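Local coordinates for protein pectate lyase (Erwinia chrysanthemi, PDB 1RU4) that probably cleaves pectate (polygalacturonate) by beta-elimination, as a pectate lyase built on a parallel beta-helix, at residues Gly114-Phe119 with Gly136-Phe141; Ala132-Ser137 with Ser161-Ile166. All coordinates share one frame; numbering follows the deposited sequence.

Contact 1 of 2, residues Gly114-Phe119 with Gly136-Phe141; sequences GDYWYF and GSHNTF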
loop_
_atom_site.group_PDB
_atom_site.type_symbol
_atom_site.label_atom_id
_atom_site.label_comp_id
_atom_site.label_asym_id
_atom_site.label_seq_id
_atom_site.Cartn_x
_atom_site.Cartn_y
_atom_site.Cartn_z
ATOM N N GLY A 114 8.848 -12.856 -12.128
ATOM C CA GLY A 114 9.469 -13.936 -11.382
ATOM C C GLY A 114 8.952 -14.050 -9.960
ATOM O O GLY A 114 8.111 -13.255 -9.530
ATOM N N ASP A 115 9.461 -15.043 -9.235
ATOM C CA ASP A 115 9.042 -15.317 -7.863
ATOM C C ASP A 115 10.162 -15.052 -6.859
ATOM O O ASP A 115 11.337 -14.993 -7.219
ATOM C CB ASP A 115 8.625 -16.790 -7.708
ATOM C CG ASP A 115 7.492 -17.200 -8.633
ATOM O OD1 ASP A 115 7.364 -18.417 -8.885
ATOM O OD2 ASP A 115 6.721 -16.338 -9.096
ATOM N N TYR A 116 9.776 -14.925 -5.594
ATOM C CA TYR A 116 10.710 -14.795 -4.478
ATOM C C TYR A 116 11.712 -13.646 -4.536
ATOM O O TYR A 116 12.892 -13.818 -4.216
ATOM C CB TYR A 116 11.429 -16.129 -4.226
ATOM C CG TYR A 116 10.519 -17.225 -3.715
ATOM C CD1 TYR A 116 10.025 -18.207 -4.575
ATOM C CD2 TYR A 116 10.141 -17.273 -2.374
ATOM C CE1 TYR A 116 9.174 -19.209 -4.110
ATOM C CE2 TYR A 116 9.289 -18.270 -1.900
ATOM C CZ TYR A 116 8.811 -19.233 -2.774
ATOM O OH TYR A 116 7.966 -20.216 -2.313
ATOM N N TRP A 117 11.242 -12.477 -4.956
ATOM C CA TRP A 117 12.056 -11.267 -4.901
ATOM C C TRP A 117 11.799 -10.616 -3.548
ATOM O O TRP A 117 10.712 -10.756 -2.986
ATOM C CB TRP A 117 11.666 -10.289 -6.014
ATOM C CG TRP A 117 12.167 -10.687 -7.360
ATOM C CD1 TRP A 117 11.543 -11.503 -8.258
ATOM C CD2 TRP A 117 13.419 -10.321 -7.953
ATOM N NE1 TRP A 117 12.330 -11.676 -9.369
ATOM C CE2 TRP A 117 13.488 -10.961 -9.210
ATOM C CE3 TRP A 117 14.488 -9.514 -7.544
ATOM C CZ2 TRP A 117 14.589 -10.823 -10.065
ATOM C CZ3 TRP A 117 15.586 -9.374 -8.395
ATOM C CH2 TRP A 117 15.625 -10.027 -9.641
ATOM N N TYR A 118 12.801 -9.923 -3.018
ATOM C CA TYR A 118 12.635 -9.215 -1.753
ATOM C C TYR A 118 13.242 -7.819 -1.875
ATOM O O TYR A 118 14.461 -7.655 -1.832
ATOM C CB TYR A 118 13.282 -9.995 -0.598
ATOM C CG TYR A 118 12.739 -9.622 0.766
ATOM C CD1 TYR A 118 12.004 -10.538 1.514
ATOM C CD2 TYR A 118 12.917 -8.339 1.285
ATOM C CE1 TYR A 118 11.449 -10.185 2.744
ATOM C CE2 TYR A 118 12.367 -7.972 2.511
ATOM C CZ TYR A 118 11.631 -8.901 3.233
ATOM O OH TYR A 118 11.048 -8.539 4.428
ATOM N N PHE A 119 12.375 -6.824 -2.056
ATOM C CA PHE A 119 12.792 -5.428 -2.197
ATOM C C PHE A 119 12.703 -4.699 -0.860
ATOM O O PHE A 119 11.732 -4.868 -0.127
ATOM C CB PHE A 119 11.887 -4.700 -3.200
ATOM C CG PHE A 119 11.963 -5.232 -4.604
ATOM C CD1 PHE A 119 11.119 -6.254 -5.020
ATOM C CD2 PHE A 119 12.854 -4.681 -5.524
ATOM C CE1 PHE A 119 11.154 -6.724 -6.333
ATOM C CE2 PHE A 119 12.898 -5.142 -6.838
ATOM C CZ PHE A 119 12.047 -6.165 -7.242
ATOM N N GLY A 136 4.153 -12.228 -10.715
ATOM C CA GLY A 136 4.867 -13.312 -10.063
ATOM C C GLY A 136 4.335 -13.564 -8.662
ATOM O O GLY A 136 3.425 -12.871 -8.202
ATOM N N SER A 137 4.924 -14.528 -7.963
ATOM C CA SER A 137 4.437 -14.920 -6.643
ATOM C C SER A 137 5.517 -14.957 -5.565
ATOM O O SER A 137 6.711 -15.018 -5.865
ATOM C CB SER A 137 3.747 -16.287 -6.729
ATOM O OG SER A 137 2.625 -16.236 -7.595
ATOM N N HIS A 138 5.079 -14.901 -4.307
ATOM C CA HIS A 138 5.964 -14.965 -3.145
ATOM C C HIS A 138 6.996 -13.843 -3.099
ATOM O O HIS A 138 8.103 -14.015 -2.579
ATOM C CB HIS A 138 6.653 -16.330 -3.076
ATOM C CG HIS A 138 5.702 -17.478 -2.935
ATOM N ND1 HIS A 138 5.062 -17.772 -1.752
ATOM C CD2 HIS A 138 5.280 -18.401 -3.831
ATOM C CE1 HIS A 138 4.285 -18.828 -1.924
ATOM N NE2 HIS A 138 4.399 -19.228 -3.177
ATOM N N ASN A 139 6.618 -12.689 -3.642
ATOM C CA ASN A 139 7.480 -11.515 -3.645
ATOM C C ASN A 139 7.161 -10.633 -2.443
ATOM O O ASN A 139 6.032 -10.627 -1.947
ATOM C CB ASN A 139 7.290 -10.724 -4.944
ATOM C CG ASN A 139 7.666 -11.528 -6.173
ATOM O OD1 ASN A 139 8.818 -11.925 -6.340
ATOM N ND2 ASN A 139 6.692 -11.770 -7.040
ATOM N N THR A 140 8.163 -9.902 -1.968
ATOM C CA THR A 140 7.979 -9.017 -0.824
ATOM C C THR A 140 8.502 -7.623 -1.135
ATOM O O THR A 140 9.565 -7.468 -1.734
ATOM C CB THR A 140 8.691 -9.559 0.432
ATOM O OG1 THR A 140 8.202 -10.874 0.729
ATOM C CG2 THR A 140 8.428 -8.650 1.631
ATOM N N PHE A 141 7.720 -6.618 -0.752
ATOM C CA PHE A 141 8.088 -5.220 -0.939
ATOM C C PHE A 141 8.017 -4.570 0.434
ATOM O O PHE A 141 6.928 -4.304 0.944
ATOM C CB PHE A 141 7.111 -4.532 -1.907
ATOM C CG PHE A 141 7.042 -5.183 -3.263
ATOM C CD1 PHE A 141 6.248 -6.308 -3.468
ATOM C CD2 PHE A 141 7.800 -4.694 -4.326
ATOM C CE1 PHE A 141 6.213 -6.942 -4.711
ATOM C CE2 PHE A 141 7.771 -5.322 -5.571
ATOM C CZ PHE A 141 6.976 -6.449 -5.762
HETATM O O HOH W 1 9.825 -12.568 -1.033
#
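The carbonyl oxygen of Trp117 takes two donors. One is the backbone N of Thr140, with Thr140 N to Trp117 O at 2.9 Å. The other is a water that also donates to His138 O and accepts from Thr140 OG1. Strand pairing runs on through Phe119 N to Thr140 O.

At the start of the strands, the side-chain amide of Asn139 takes part. Trp117 N donates to Asn139 OD1 at 2.8 Å, in the carbonyl plane and on a lone pair. At its other end, Asn139 ND2 reaches Gly114 O at 3.2 Å, and that oxygen lies in the amide plane. Two bonds in plane hold the amide flat against rotation. Nearby, Tyr116 N donates to Ser137 O. Asp115 adds a further side-chain bond: Ser137 N meets Asp115 OD2 at 2.8 Å, from above the carboxylate plane.

Side chains at matching positions lie side by side, pointing the same way. The Tyr116 and His138 rings are near parallel (4°) but slid apart, so CB of His138 sits over the tyrosine face, 3.6 Å from its centroid. Tyr116 OH lies over the centre of the imidazole. Tyr118 has CG anti to its backbone N (chi1 -159°), which brings one face of its ring against Thr140, with CG2 over that face, 3.8 Å from the ring centroid. Its hydroxyl bonds to Glu142. On the buried face, Phe119 and Phe141 overlap little, Phe119 CD1 to Phe141 CE2 being 3.5 Å.

Two successive coils of a parallel beta-helix meet here. At the turn, backbone bonds are joined by a buried asparagine amide that serves as both donor and acceptor between the coils.

Contact 2 of 2, residues Ala132-Ser137 with Ser161-Ile166; sequences AYVIGS and SYNTVI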
loop_
_atom_site.group_PDB
_atom_site.type_symbol
_atom_site.label_atom_id
_atom_site.label_comp_id
_atom_site.label_asym_id
_atom_site.label_seq_id
_atom_site.Cartn_x
_atom_site.Cartn_y
_atom_site.Cartn_z
ATOM N N ALA A 132 4.859 -0.394 -10.269
ATOM C CA ALA A 132 5.246 -1.795 -10.227
ATOM C C ALA A 132 4.027 -2.625 -10.607
ATOM O O ALA A 132 2.918 -2.347 -10.156
ATOM C CB ALA A 132 5.730 -2.174 -8.830
ATOM N N TYR A 133 4.232 -3.605 -11.479
ATOM C CA TYR A 133 3.163 -4.494 -11.920
ATOM C C TYR A 133 3.642 -5.915 -11.643
ATOM O O TYR A 133 4.614 -6.387 -12.244
ATOM C CB TYR A 133 2.885 -4.292 -13.413
ATOM C CG TYR A 133 1.572 -4.875 -13.895
ATOM C CD1 TYR A 133 0.411 -4.102 -13.913
ATOM C CD2 TYR A 133 1.494 -6.188 -14.359
ATOM C CE1 TYR A 133 -0.792 -4.617 -14.384
ATOM C CE2 TYR A 133 0.290 -6.716 -14.831
ATOM C CZ TYR A 133 -0.846 -5.923 -14.842
ATOM O OH TYR A 133 -2.035 -6.431 -15.322
ATOM N N VAL A 134 2.953 -6.587 -10.728
ATOM C CA VAL A 134 3.391 -7.888 -10.238
ATOM C C VAL A 134 2.487 -9.045 -10.654
ATOM O O VAL A 134 1.330 -9.114 -10.238
ATOM C CB VAL A 134 3.488 -7.872 -8.693
ATOM C CG1 VAL A 134 4.099 -9.166 -8.178
ATOM C CG2 VAL A 134 4.291 -6.664 -8.228
ATOM N N ILE A 135 3.024 -9.955 -11.466
ATOM C CA ILE A 135 2.287 -11.162 -11.843
ATOM C C ILE A 135 2.960 -12.413 -11.278
ATOM O O ILE A 135 2.406 -13.513 -11.353
ATOM C CB ILE A 135 2.092 -11.299 -13.382
ATOM C CG1 ILE A 135 3.423 -11.554 -14.090
ATOM C CG2 ILE A 135 1.417 -10.051 -13.938
ATOM C CD1 ILE A 135 3.270 -11.833 -15.580
ATOM N N GLY A 136 4.153 -12.228 -10.715
ATOM C CA GLY A 136 4.867 -13.312 -10.063
ATOM C C GLY A 136 4.335 -13.564 -8.662
ATOM O O GLY A 136 3.425 -12.871 -8.202
ATOM N N SER A 137 4.924 -14.528 -7.963
ATOM C CA SER A 137 4.437 -14.920 -6.643
ATOM C C SER A 137 5.517 -14.957 -5.565
ATOM O O SER A 137 6.711 -15.018 -5.865
ATOM C CB SER A 137 3.747 -16.287 -6.729
ATOM O OG SER A 137 2.625 -16.236 -7.595
ATOM N N SER A 161 0.401 -14.192 -6.812
ATOM C CA SER A 161 -0.100 -14.714 -5.543
ATOM C C SER A 161 0.918 -14.700 -4.406
ATOM O O SER A 161 2.128 -14.690 -4.636
ATOM C CB SER A 161 -0.617 -16.145 -5.738
ATOM O OG SER A 161 0.432 -17.022 -6.107
ATOM N N TYR A 162 0.403 -14.712 -3.178
ATOM C CA TYR A 162 1.215 -14.762 -1.964
ATOM C C TYR A 162 2.293 -13.683 -1.906
ATOM O O TYR A 162 3.421 -13.927 -1.479
ATOM C CB TYR A 162 1.821 -16.159 -1.789
ATOM C CG TYR A 162 0.777 -17.250 -1.828
ATOM C CD1 TYR A 162 0.648 -18.077 -2.943
ATOM C CD2 TYR A 162 -0.124 -17.413 -0.778
ATOM C CE1 TYR A 162 -0.360 -19.037 -3.015
ATOM C CE2 TYR A 162 -1.135 -18.371 -0.838
ATOM C CZ TYR A 162 -1.247 -19.176 -1.960
ATOM O OH TYR A 162 -2.256 -20.110 -2.032
ATOM N N ASN A 163 1.935 -12.492 -2.371
ATOM C CA ASN A 163 2.834 -11.347 -2.322
ATOM C C ASN A 163 2.528 -10.540 -1.066
ATOM O O ASN A 163 1.374 -10.444 -0.646
ATOM C CB ASN A 163 2.675 -10.490 -3.580
ATOM C CG ASN A 163 3.080 -11.231 -4.839
ATOM O OD1 ASN A 163 4.244 -11.597 -5.010
ATOM N ND2 ASN A 163 2.117 -11.471 -5.721
ATOM N N THR A 164 3.573 -10.003 -0.445
ATOM C CA THR A 164 3.419 -9.253 0.795
ATOM C C THR A 164 4.008 -7.857 0.647
ATOM O O THR A 164 5.161 -7.699 0.243
ATOM C CB THR A 164 4.115 -9.976 1.964
ATOM O OG1 THR A 164 3.724 -11.355 1.971
ATOM C CG2 THR A 164 3.718 -9.348 3.290
ATOM N N VAL A 165 3.195 -6.850 0.949
ATOM C CA VAL A 165 3.614 -5.452 0.873
ATOM C C VAL A 165 3.606 -4.900 2.297
ATOM O O VAL A 165 2.549 -4.760 2.917
ATOM C CB VAL A 165 2.664 -4.638 -0.036
ATOM C CG1 VAL A 165 3.177 -3.217 -0.207
ATOM C CG2 VAL A 165 2.530 -5.317 -1.396
ATOM N N ILE A 166 4.800 -4.611 2.805
ATOM C CA ILE A 166 5.003 -4.205 4.196
ATOM C C ILE A 166 5.537 -2.781 4.306
ATOM O O ILE A 166 6.516 -2.431 3.645
ATOM C CB ILE A 166 6.049 -5.123 4.877
ATOM C CG1 ILE A 166 5.670 -6.593 4.698
ATOM C CG2 ILE A 166 6.179 -4.768 6.358
ATOM C CD1 ILE A 166 6.786 -7.553 5.069
#
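Gly136 O accepts a hydrogen bond from the side-chain amide of Asn163, with Asn163 ND2 to Gly136 O at 3.1 Å. The bond joins neighbouring coils of the parallel beta-helix at a bend, where an asparagine recurs in successive coils. The N-H...O angle is 161°. The carbonyl oxygen lies in the plane of the amide, while the nitrogen is tilted 17° from the carbonyl plane of Gly136.

The other end of the amide is used as well. Asn163 OD1 accepts from the backbone N of Asn139, and the backbone N of Asn163 donates to Asn196 OD1 in the next coil. A buried polar side chain is thus satisfied at both ends by the coil before it, while its own backbone is tied to the coil after it.

Val134 comes from the opposite direction. Its CG1 methyl stands 3.9 Å from Asn163 ND2, and Ile156 also touches the asparagine. The polar amide therefore packs against aliphatic side chains of the interior.

Beside this amide bond, the hydroxyls of Ser137 and Ser161 meet tip to tip. Either could be the donor. Ser161 turns its OG between its backbone N and carbonyl carbon (chi1 64°). This rotation brings Ser161 OG within bonding distance of Ser137 OG. Ser137 OG to Ser161 OG is 2.8 Å, and Ser137 CB lies 3.1 Å from Ser161 O.

From the N terminus, Gly114-Phe119 opens the first loop, and contact 1 closes it about one coil later at Gly136-Phe141. Contact 2 begins inside that span, at Ala132-Ser137, and closes at Ser161-Ile166. The two loops therefore cross rather than nest, and they share Gly136 and Ser137. Contact 1 joins strand 117-120 to strand 140-142. Contact 2 joins the bend that follows strand 132-134 to the bend that precedes strand 164-166. Probable backbone bonds from Thr164 N to Asn139 O and from Ile166 N to Phe141 O carry the pairing onward. Three successive coils are tied together in this way.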